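Long-range contacts in putative oxidoreductase (Bacteroides fragilis NCTC 9343, PDB 3EOF), which probably acts as an FMN-dependent oxidoreductase of the nitroreductase family, built as a two-subunit assembly with bound flavin mononucleotide: residues K18-D23 against A71-T76; A79-F84 against L104-D109; Y44-T49 against L75-D80. All blocks are in the same frame, centred on the assembly; numbering follows the deposited sequence.

Contact 1. Residues K18-D23 against A71-T76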
loop_
_atom_site.group_PDB
_atom_site.type_symbol
_atom_site.label_atom_id
_atom_site.label_comp_id
_atom_site.label_asym_id
_atom_site.label_seq_id
_atom_site.Cartn_x
_atom_site.Cartn_y
_atom_site.Cartn_z
ATOM N N LYS A 18 -4.982 11.440 26.106
ATOM C CA LYS A 18 -6.220 10.673 26.171
ATOM C C LYS A 18 -5.900 9.375 25.451
ATOM O O LYS A 18 -5.427 9.391 24.321
ATOM C CB LYS A 18 -7.350 11.414 25.475
ATOM C CG LYS A 18 -8.656 10.639 25.342
ATOM C CD LYS A 18 -9.708 11.529 24.694
ATOM C CE LYS A 18 -11.033 10.819 24.382
ATOM N NZ LYS A 18 -11.452 10.006 25.514
ATOM N N ASP A 19 -6.119 8.252 26.123
ATOM C CA ASP A 19 -5.775 6.949 25.576
ATOM C C ASP A 19 -6.836 6.467 24.576
ATOM O O ASP A 19 -7.957 6.951 24.573
ATOM C CB ASP A 19 -5.590 5.956 26.727
ATOM C CG ASP A 19 -4.747 4.733 26.329
ATOM O OD1 ASP A 19 -4.136 4.686 25.227
ATOM O OD2 ASP A 19 -4.684 3.803 27.141
ATOM N N ILE A 20 -6.433 5.567 23.681
ATOM C CA ILE A 20 -7.347 4.905 22.762
ATOM C C ILE A 20 -7.655 3.595 23.505
ATOM O O ILE A 20 -6.743 2.879 23.882
ATOM C CB ILE A 20 -6.694 4.637 21.373
ATOM C CG1 ILE A 20 -6.123 5.956 20.765
ATOM C CG2 ILE A 20 -7.692 3.929 20.425
ATOM C CD1 ILE A 20 -5.367 5.794 19.424
ATOM N N THR A 21 -8.919 3.289 23.752
ATOM C CA THR A 21 -9.236 2.050 24.443
ATOM C C THR A 21 -8.884 0.830 23.591
ATOM O O THR A 21 -8.839 0.908 22.354
ATOM C CB THR A 21 -10.732 1.907 24.756
ATOM O OG1 THR A 21 -11.464 1.852 23.525
ATOM C CG2 THR A 21 -11.247 3.066 25.625
ATOM N N PRO A 22 -8.595 -0.305 24.251
ATOM C CA PRO A 22 -8.454 -1.548 23.480
ATOM C C PRO A 22 -9.699 -1.843 22.606
ATOM O O PRO A 22 -9.549 -2.199 21.447
ATOM C CB PRO A 22 -8.246 -2.620 24.568
ATOM C CG PRO A 22 -7.652 -1.862 25.731
ATOM C CD PRO A 22 -8.306 -0.501 25.687
ATOM N N ASP A 23 -10.912 -1.681 23.142
ATOM C CA ASP A 23 -12.136 -1.947 22.354
ATOM C C ASP A 23 -12.095 -1.212 21.014
ATOM O O ASP A 23 -12.334 -1.813 19.960
ATOM C CB ASP A 23 -13.437 -1.593 23.105
ATOM C CG ASP A 23 -13.829 -2.615 24.206
ATOM O OD1 ASP A 23 -13.044 -3.542 24.467
ATOM O OD2 ASP A 23 -14.938 -2.469 24.820
ATOM N N ALA A 71 2.235 9.862 20.881
ATOM C CA ALA A 71 0.960 9.192 20.580
ATOM C C ALA A 71 0.700 8.103 21.608
ATOM O O ALA A 71 1.633 7.477 22.085
ATOM C CB ALA A 71 0.920 8.622 19.161
ATOM N N PRO A 72 -0.579 7.913 21.998
ATOM C CA PRO A 72 -0.898 6.841 22.897
ATOM C C PRO A 72 -0.637 5.459 22.283
ATOM O O PRO A 72 -0.281 4.505 23.012
ATOM C CB PRO A 72 -2.393 7.037 23.156
ATOM C CG PRO A 72 -2.893 7.736 22.013
ATOM C CD PRO A 72 -1.787 8.693 21.673
ATOM N N VAL A 73 -0.786 5.372 20.959
ATOM C CA VAL A 73 -0.595 4.127 20.202
ATOM C C VAL A 73 0.308 4.365 18.990
ATOM O O VAL A 73 0.156 5.356 18.262
ATOM C CB VAL A 73 -1.967 3.548 19.711
ATOM C CG1 VAL A 73 -1.744 2.299 18.932
ATOM C CG2 VAL A 73 -2.917 3.319 20.913
ATOM N N VAL A 74 1.261 3.451 18.821
ATOM C CA VAL A 74 2.166 3.381 17.674
ATOM C C VAL A 74 1.937 1.996 17.096
ATOM O O VAL A 74 2.045 0.990 17.806
ATOM C CB VAL A 74 3.658 3.583 18.068
ATOM C CG1 VAL A 74 4.566 3.522 16.839
ATOM C CG2 VAL A 74 3.794 4.909 18.780
ATOM N N LEU A 75 1.549 1.956 15.826
ATOM C CA LEU A 75 1.270 0.707 15.136
ATOM C C LEU A 75 2.265 0.484 14.059
ATOM O O LEU A 75 2.397 1.331 13.196
ATOM C CB LEU A 75 -0.093 0.751 14.483
ATOM C CG LEU A 75 -1.307 0.933 15.378
ATOM C CD1 LEU A 75 -2.509 1.065 14.461
ATOM C CD2 LEU A 75 -1.472 -0.240 16.374
ATOM N N THR A 76 3.003 -0.629 14.150
ATOM C CA THR A 76 3.971 -1.047 13.131
ATOM C C THR A 76 3.298 -2.122 12.289
ATOM O O THR A 76 3.064 -3.239 12.775
ATOM C CB THR A 76 5.284 -1.550 13.754
ATOM O OG1 THR A 76 5.847 -0.516 14.579
ATOM C CG2 THR A 76 6.293 -1.953 12.668
HETATM O O HOH W 1 -1.856 3.611 24.965
#
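P72 sits against the carbonyl O of K18 and the side chains of D19 and I20. The contact joins the loop before helix 22-32 to P72 and V73, where strand 73-80 begins in the central antiparallel sheet of the nitroreductase fold. The proline ring carries most of it. Its CG lies 3.8 Å from the carbonyl O of K18 and 3.9 Å from CG1 of I20, whose side chain crosses the ring at about a right angle. I20 then reaches on to the strand, where its CD1 meets CG2 of V73 at 3.8 Å. I20 CG1 lies opposite the carbonyl carbon (chi1 -55°), and its extended chain brings CD1 to V73. On the outer side, D19 slides past P72, with OD1 3.6 Å from CB of the ring.

Further residues surround these groups. L25 of helix 22-32 packs on both I20 and V73, and V159 of strand 151-160 also touches I20. R50 forms a salt bridge with D19 OD1 and a hydrogen bond with I20 O. K55 NZ bonds to P72 O. One water links the two segments. It donates to D19 OD1, and at 2.7 Å it also donates to the carbonyl O of P72.

Contact 2. Residues A79-F84 against L104-D109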
loop_
_atom_site.group_PDB
_atom_site.type_symbol
_atom_site.label_atom_id
_atom_site.label_comp_id
_atom_site.label_asym_id
_atom_site.label_seq_id
_atom_site.Cartn_x
_atom_site.Cartn_y
_atom_site.Cartn_z
ATOM N N ALA A 79 4.743 -6.712 6.871
ATOM C CA ALA A 79 4.567 -7.715 5.828
ATOM C C ALA A 79 4.852 -9.018 6.583
ATOM O O ALA A 79 5.807 -9.089 7.307
ATOM C CB ALA A 79 5.584 -7.495 4.707
ATOM N N ASP A 80 4.014 -10.031 6.442
ATOM C CA ASP A 80 4.201 -11.268 7.209
ATOM C C ASP A 80 3.789 -12.468 6.378
ATOM O O ASP A 80 2.600 -12.692 6.115
ATOM C CB ASP A 80 3.378 -11.179 8.496
ATOM C CG ASP A 80 3.559 -12.357 9.448
ATOM O OD1 ASP A 80 3.835 -13.462 8.993
ATOM O OD2 ASP A 80 3.359 -12.165 10.677
ATOM N N PHE A 81 4.798 -13.188 5.909
ATOM C CA PHE A 81 4.603 -14.496 5.262
ATOM C C PHE A 81 4.922 -15.625 6.250
ATOM O O PHE A 81 4.647 -16.795 5.969
ATOM C CB PHE A 81 5.424 -14.653 3.962
ATOM C CG PHE A 81 4.574 -14.710 2.744
ATOM C CD1 PHE A 81 3.787 -15.832 2.522
ATOM C CD2 PHE A 81 4.583 -13.712 1.810
ATOM C CE1 PHE A 81 2.994 -15.938 1.387
ATOM C CE2 PHE A 81 3.817 -13.815 0.672
ATOM C CZ PHE A 81 3.006 -14.924 0.468
ATOM N N ARG A 82 5.428 -15.256 7.428
ATOM C CA ARG A 82 5.808 -16.214 8.440
ATOM C C ARG A 82 4.621 -16.996 8.960
ATOM O O ARG A 82 4.682 -18.231 9.081
ATOM C CB ARG A 82 6.471 -15.524 9.621
ATOM C CG ARG A 82 6.922 -16.527 10.688
ATOM C CD ARG A 82 7.744 -15.852 11.713
ATOM N NE ARG A 82 8.378 -16.822 12.587
ATOM C CZ ARG A 82 9.572 -17.359 12.375
ATOM N NH1 ARG A 82 10.287 -17.053 11.298
ATOM N NH2 ARG A 82 10.039 -18.237 13.238
ATOM N N ARG A 83 3.570 -16.285 9.352
ATOM C CA ARG A 83 2.380 -16.972 9.834
ATOM C C ARG A 83 1.873 -17.978 8.792
ATOM O O ARG A 83 1.604 -19.150 9.115
ATOM C CB ARG A 83 1.307 -15.980 10.254
ATOM C CG ARG A 83 0.023 -16.636 10.774
ATOM C CD ARG A 83 -0.930 -15.588 11.283
ATOM N NE ARG A 83 -1.145 -14.643 10.235
ATOM C CZ ARG A 83 -0.775 -13.361 10.196
ATOM N NH1 ARG A 83 -0.275 -12.699 11.212
ATOM N NH2 ARG A 83 -1.037 -12.703 9.090
ATOM N N PHE A 84 1.751 -17.561 7.540
ATOM C CA PHE A 84 1.319 -18.499 6.503
ATOM C C PHE A 84 2.289 -19.673 6.326
ATOM O O PHE A 84 1.863 -20.789 6.166
ATOM C CB PHE A 84 1.117 -17.816 5.144
ATOM C CG PHE A 84 0.389 -18.682 4.176
ATOM C CD1 PHE A 84 -0.953 -18.958 4.380
ATOM C CD2 PHE A 84 1.056 -19.273 3.109
ATOM C CE1 PHE A 84 -1.667 -19.799 3.521
ATOM C CE2 PHE A 84 0.372 -20.100 2.239
ATOM C CZ PHE A 84 -0.999 -20.380 2.452
ATOM N N LEU A 104 6.850 -8.279 -1.896
ATOM C CA LEU A 104 6.027 -7.217 -2.441
ATOM C C LEU A 104 4.538 -7.529 -2.293
ATOM O O LEU A 104 3.747 -6.636 -2.009
ATOM C CB LEU A 104 6.381 -6.922 -3.895
ATOM C CG LEU A 104 5.561 -5.808 -4.560
ATOM C CD1 LEU A 104 5.681 -4.482 -3.840
ATOM C CD2 LEU A 104 5.945 -5.695 -6.075
ATOM N N ASN A 105 4.150 -8.771 -2.495
ATOM C CA ASN A 105 2.752 -9.154 -2.307
ATOM C C ASN A 105 2.296 -8.921 -0.875
ATOM O O ASN A 105 1.196 -8.441 -0.662
ATOM C CB ASN A 105 2.502 -10.648 -2.644
ATOM C CG ASN A 105 2.558 -10.959 -4.144
ATOM O OD1 ASN A 105 2.260 -10.092 -4.956
ATOM N ND2 ASN A 105 2.956 -12.234 -4.513
ATOM N N ALA A 106 3.155 -9.241 0.108
ATOM C CA ALA A 106 2.820 -9.092 1.528
ATOM C C ALA A 106 2.745 -7.616 1.856
ATOM O O ALA A 106 1.828 -7.195 2.562
ATOM C CB ALA A 106 3.827 -9.794 2.435
ATOM N N ALA A 107 3.725 -6.846 1.347
ATOM C CA ALA A 107 3.790 -5.388 1.518
ATOM C C ALA A 107 2.489 -4.733 1.082
ATOM O O ALA A 107 1.958 -3.847 1.752
ATOM C CB ALA A 107 4.908 -4.818 0.731
HETATM N N MSE A 108 2.027 -5.122 -0.076
HETATM C CA MSE A 108 0.776 -4.589 -0.580
HETATM C C MSE A 108 -0.351 -4.928 0.312
HETATM O O MSE A 108 -1.234 -4.096 0.507
HETATM C CB MSE A 108 0.475 -5.074 -1.981
HETATM C CG MSE A 108 1.503 -4.548 -2.987
HETATM SE SE MSE A 108 1.024 -4.875 -4.885
HETATM C CE MSE A 108 1.154 -6.805 -4.944
ATOM N N ASP A 109 -0.386 -6.157 0.807
ATOM C CA ASP A 109 -1.488 -6.564 1.701
ATOM C C ASP A 109 -1.484 -5.662 2.906
ATOM O O ASP A 109 -2.498 -5.204 3.380
ATOM C CB ASP A 109 -1.344 -8.024 2.178
ATOM C CG ASP A 109 -2.297 -9.012 1.485
ATOM O OD1 ASP A 109 -2.710 -8.791 0.307
ATOM O OD2 ASP A 109 -2.594 -10.065 2.163
#
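A79 and A106 meet through their methyl groups, with the two CB atoms 3.7 Å apart. Here the end of strand 73-80 packs on the long helix 100-123, as sheet against helix in the nitroreductase fold. Small residues let the backbones come close: the CA atoms of A79 and A106 are 4.8 Å apart.

The apolar contacts centre on A106 CB. Besides A79, it touches the ring of F81. The nearest ring atom, CD2 of F81, is 4.0 Å from A106 CB, and the methyl meets the ring obliquely. The same methyl also lies near the backbone N of D80. A79 CB in turn reaches the backbone N of A107 at 3.9 Å. Y97 stacks on the F81 ring.

The polar contacts lie within each segment or run outward. D80 turns away from helix 100-123 and caps the start of helix 82-89. Its main partner is S45, at OD2, and Y183 of the second subunit also bonds to that oxygen. R83 NH1 is 3.7 Å from D80 OD2, a long salt bridge of charge alone, with the oxygen well out of the guanidinium plane.

On the helix, D109 belongs to the FMN pocket. Its OD2 bonds to the hydroxyl of T37, an FMN-binding residue, and its OD1 to M38 N.

The capping bond is nearly straight: R83 N donates to D80 OD1 at 2.9 Å and 170°, on the syn side and 15° out of the carboxylate plane.

Contact 3. Residues Y44-T49 against L75-D80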
loop_
_atom_site.group_PDB
_atom_site.type_symbol
_atom_site.label_atom_id
_atom_site.label_comp_id
_atom_site.label_asym_id
_atom_site.label_seq_id
_atom_site.Cartn_x
_atom_site.Cartn_y
_atom_site.Cartn_z
ATOM N N TYR A 44 0.133 -10.034 6.728
ATOM C CA TYR A 44 0.561 -8.957 7.585
ATOM C C TYR A 44 0.347 -9.287 9.037
ATOM O O TYR A 44 -0.433 -10.178 9.399
ATOM C CB TYR A 44 -0.260 -7.682 7.270
ATOM C CG TYR A 44 -1.761 -7.916 7.141
ATOM C CD1 TYR A 44 -2.572 -7.965 8.257
ATOM C CD2 TYR A 44 -2.361 -8.137 5.908
ATOM C CE1 TYR A 44 -3.935 -8.199 8.151
ATOM C CE2 TYR A 44 -3.741 -8.395 5.804
ATOM C CZ TYR A 44 -4.508 -8.396 6.937
ATOM O OH TYR A 44 -5.867 -8.605 6.882
ATOM N N SER A 45 1.071 -8.553 9.865
ATOM C CA SER A 45 0.904 -8.557 11.292
ATOM C C SER A 45 1.021 -7.100 11.658
ATOM O O SER A 45 1.629 -6.328 10.943
ATOM C CB SER A 45 1.988 -9.360 11.997
ATOM O OG SER A 45 1.718 -10.736 11.853
ATOM N N VAL A 46 0.417 -6.751 12.776
ATOM C CA VAL A 46 0.434 -5.412 13.320
ATOM C C VAL A 46 0.969 -5.501 14.739
ATOM O O VAL A 46 0.354 -6.148 15.633
ATOM C CB VAL A 46 -1.000 -4.792 13.366
ATOM C CG1 VAL A 46 -0.924 -3.293 13.851
ATOM C CG2 VAL A 46 -1.726 -4.926 12.000
ATOM N N VAL A 47 2.118 -4.870 14.977
ATOM C CA VAL A 47 2.620 -4.753 16.312
ATOM C C VAL A 47 2.052 -3.458 16.899
ATOM O O VAL A 47 2.224 -2.362 16.336
ATOM C CB VAL A 47 4.155 -4.754 16.390
ATOM C CG1 VAL A 47 4.557 -4.682 17.815
ATOM C CG2 VAL A 47 4.705 -6.006 15.748
ATOM N N VAL A 48 1.357 -3.608 18.024
ATOM C CA VAL A 48 0.744 -2.509 18.783
ATOM C C VAL A 48 1.674 -2.166 19.954
ATOM O O VAL A 48 1.920 -2.999 20.808
ATOM C CB VAL A 48 -0.651 -2.892 19.325
ATOM C CG1 VAL A 48 -1.249 -1.749 20.190
ATOM C CG2 VAL A 48 -1.602 -3.294 18.142
ATOM N N THR A 49 2.222 -0.943 19.910
ATOM C CA THR A 49 3.077 -0.347 20.914
ATOM C C THR A 49 2.374 0.757 21.722
ATOM O O THR A 49 2.041 1.802 21.213
ATOM C CB THR A 49 4.293 0.220 20.234
ATOM O OG1 THR A 49 4.950 -0.867 19.561
ATOM C CG2 THR A 49 5.220 0.950 21.207
ATOM N N LEU A 75 1.549 1.956 15.826
ATOM C CA LEU A 75 1.270 0.707 15.136
ATOM C C LEU A 75 2.265 0.484 14.059
ATOM O O LEU A 75 2.397 1.331 13.196
ATOM C CB LEU A 75 -0.093 0.751 14.483
ATOM C CG LEU A 75 -1.307 0.933 15.378
ATOM C CD1 LEU A 75 -2.509 1.065 14.461
ATOM C CD2 LEU A 75 -1.472 -0.240 16.374
ATOM N N THR A 76 3.003 -0.629 14.150
ATOM C CA THR A 76 3.971 -1.047 13.131
ATOM C C THR A 76 3.298 -2.122 12.289
ATOM O O THR A 76 3.064 -3.239 12.775
ATOM C CB THR A 76 5.284 -1.550 13.754
ATOM O OG1 THR A 76 5.847 -0.516 14.579
ATOM C CG2 THR A 76 6.293 -1.953 12.668
ATOM N N PHE A 77 2.927 -1.747 11.053
ATOM C CA PHE A 77 2.348 -2.669 10.071
ATOM C C PHE A 77 3.464 -3.457 9.358
ATOM O O PHE A 77 4.281 -2.901 8.626
ATOM C CB PHE A 77 1.497 -1.901 9.083
ATOM C CG PHE A 77 0.314 -1.241 9.712
ATOM C CD1 PHE A 77 0.408 0.052 10.219
ATOM C CD2 PHE A 77 -0.892 -1.906 9.799
ATOM C CE1 PHE A 77 -0.657 0.661 10.786
ATOM C CE2 PHE A 77 -1.961 -1.309 10.367
ATOM C CZ PHE A 77 -1.841 0.005 10.879
ATOM N N CYS A 78 3.473 -4.768 9.576
ATOM C CA CYS A 78 4.474 -5.658 9.023
ATOM C C CYS A 78 3.966 -6.623 7.952
ATOM O O CYS A 78 2.895 -7.246 8.115
ATOM C CB CYS A 78 5.051 -6.513 10.153
ATOM S SG CYS A 78 5.666 -5.547 11.501
ATOM N N ALA A 79 4.743 -6.712 6.871
ATOM C CA ALA A 79 4.567 -7.715 5.828
ATOM C C ALA A 79 4.852 -9.018 6.583
ATOM O O ALA A 79 5.807 -9.089 7.307
ATOM C CB ALA A 79 5.584 -7.495 4.707
ATOM N N ASP A 80 4.014 -10.031 6.442
ATOM C CA ASP A 80 4.201 -11.268 7.209
ATOM C C ASP A 80 3.789 -12.468 6.378
ATOM O O ASP A 80 2.600 -12.692 6.115
ATOM C CB ASP A 80 3.378 -11.179 8.496
ATOM C CG ASP A 80 3.559 -12.357 9.448
ATOM O OD1 ASP A 80 3.835 -13.462 8.993
ATOM O OD2 ASP A 80 3.359 -12.165 10.677
HETATM O O HOH W 2 4.626 -0.831 16.973
#
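S45 and C78 form a hydrogen-bonded antiparallel pair, and V47 with T76 forms the next. They join strand 44-49 to strand 73-80 in the sheet of the nitroreductase fold. The N-H and C=O of all four residues are satisfied by each other. C78 N meets S45 O at 2.8 Å, and T76 N meets V47 O at 2.9 Å. The return bonds are S45 N to C78 O, at 2.8 Å, and V47 N to T76 O, at 2.9 Å.

The face of V46, V48, L75 and F77 is apolar. L75 CD2 touches V48 CG2 at 3.5 Å. V46 lies beside F77, with CG1 over one face of the ring near its rim. L29 of helix 22-32 covers V46, V48 and L75.

V46 to V48 also pair in a parallel ladder with the second subunit, which carries the sheet across the interface. S45 OG serves that interface too, bonding to H179 of the second subunit. Its chi1 of -77°, with OG opposite the carbonyl carbon, also lets the hydroxyl reach D80. The 2.5 Å between S45 OG and D80 OD2 is shorter than a normal hydrogen bond, so that length is doubtful.

The V47 carbonyl has a second donor, a water. This water also bonds to T76 OG1, and it donates to T49 OG1 at 2.6 Å.

How the contacts relate
All three contacts are hung on strand 73-80, met from its first residues to its last. Contact 1 lies at the start of the strand. Contact 3 comes next, its centre about 14 Å away, and contact 2 lies at the far end, about 24 Å from contact 1. The centres of contacts 2 and 3 are about 11 Å apart. Contact 3 shares L75 and T76 with contact 1, and A79 and D80 with contact 2. V74 O probably bonds to T49 N, which continues the pairing toward contact 1. R83 of contact 2 reaches Y44 O of contact 3. Contacts 2 and 3 also touch the second subunit. This end of the strand thus lies at the interface, and D109 of contact 2 lines the FMN pocket.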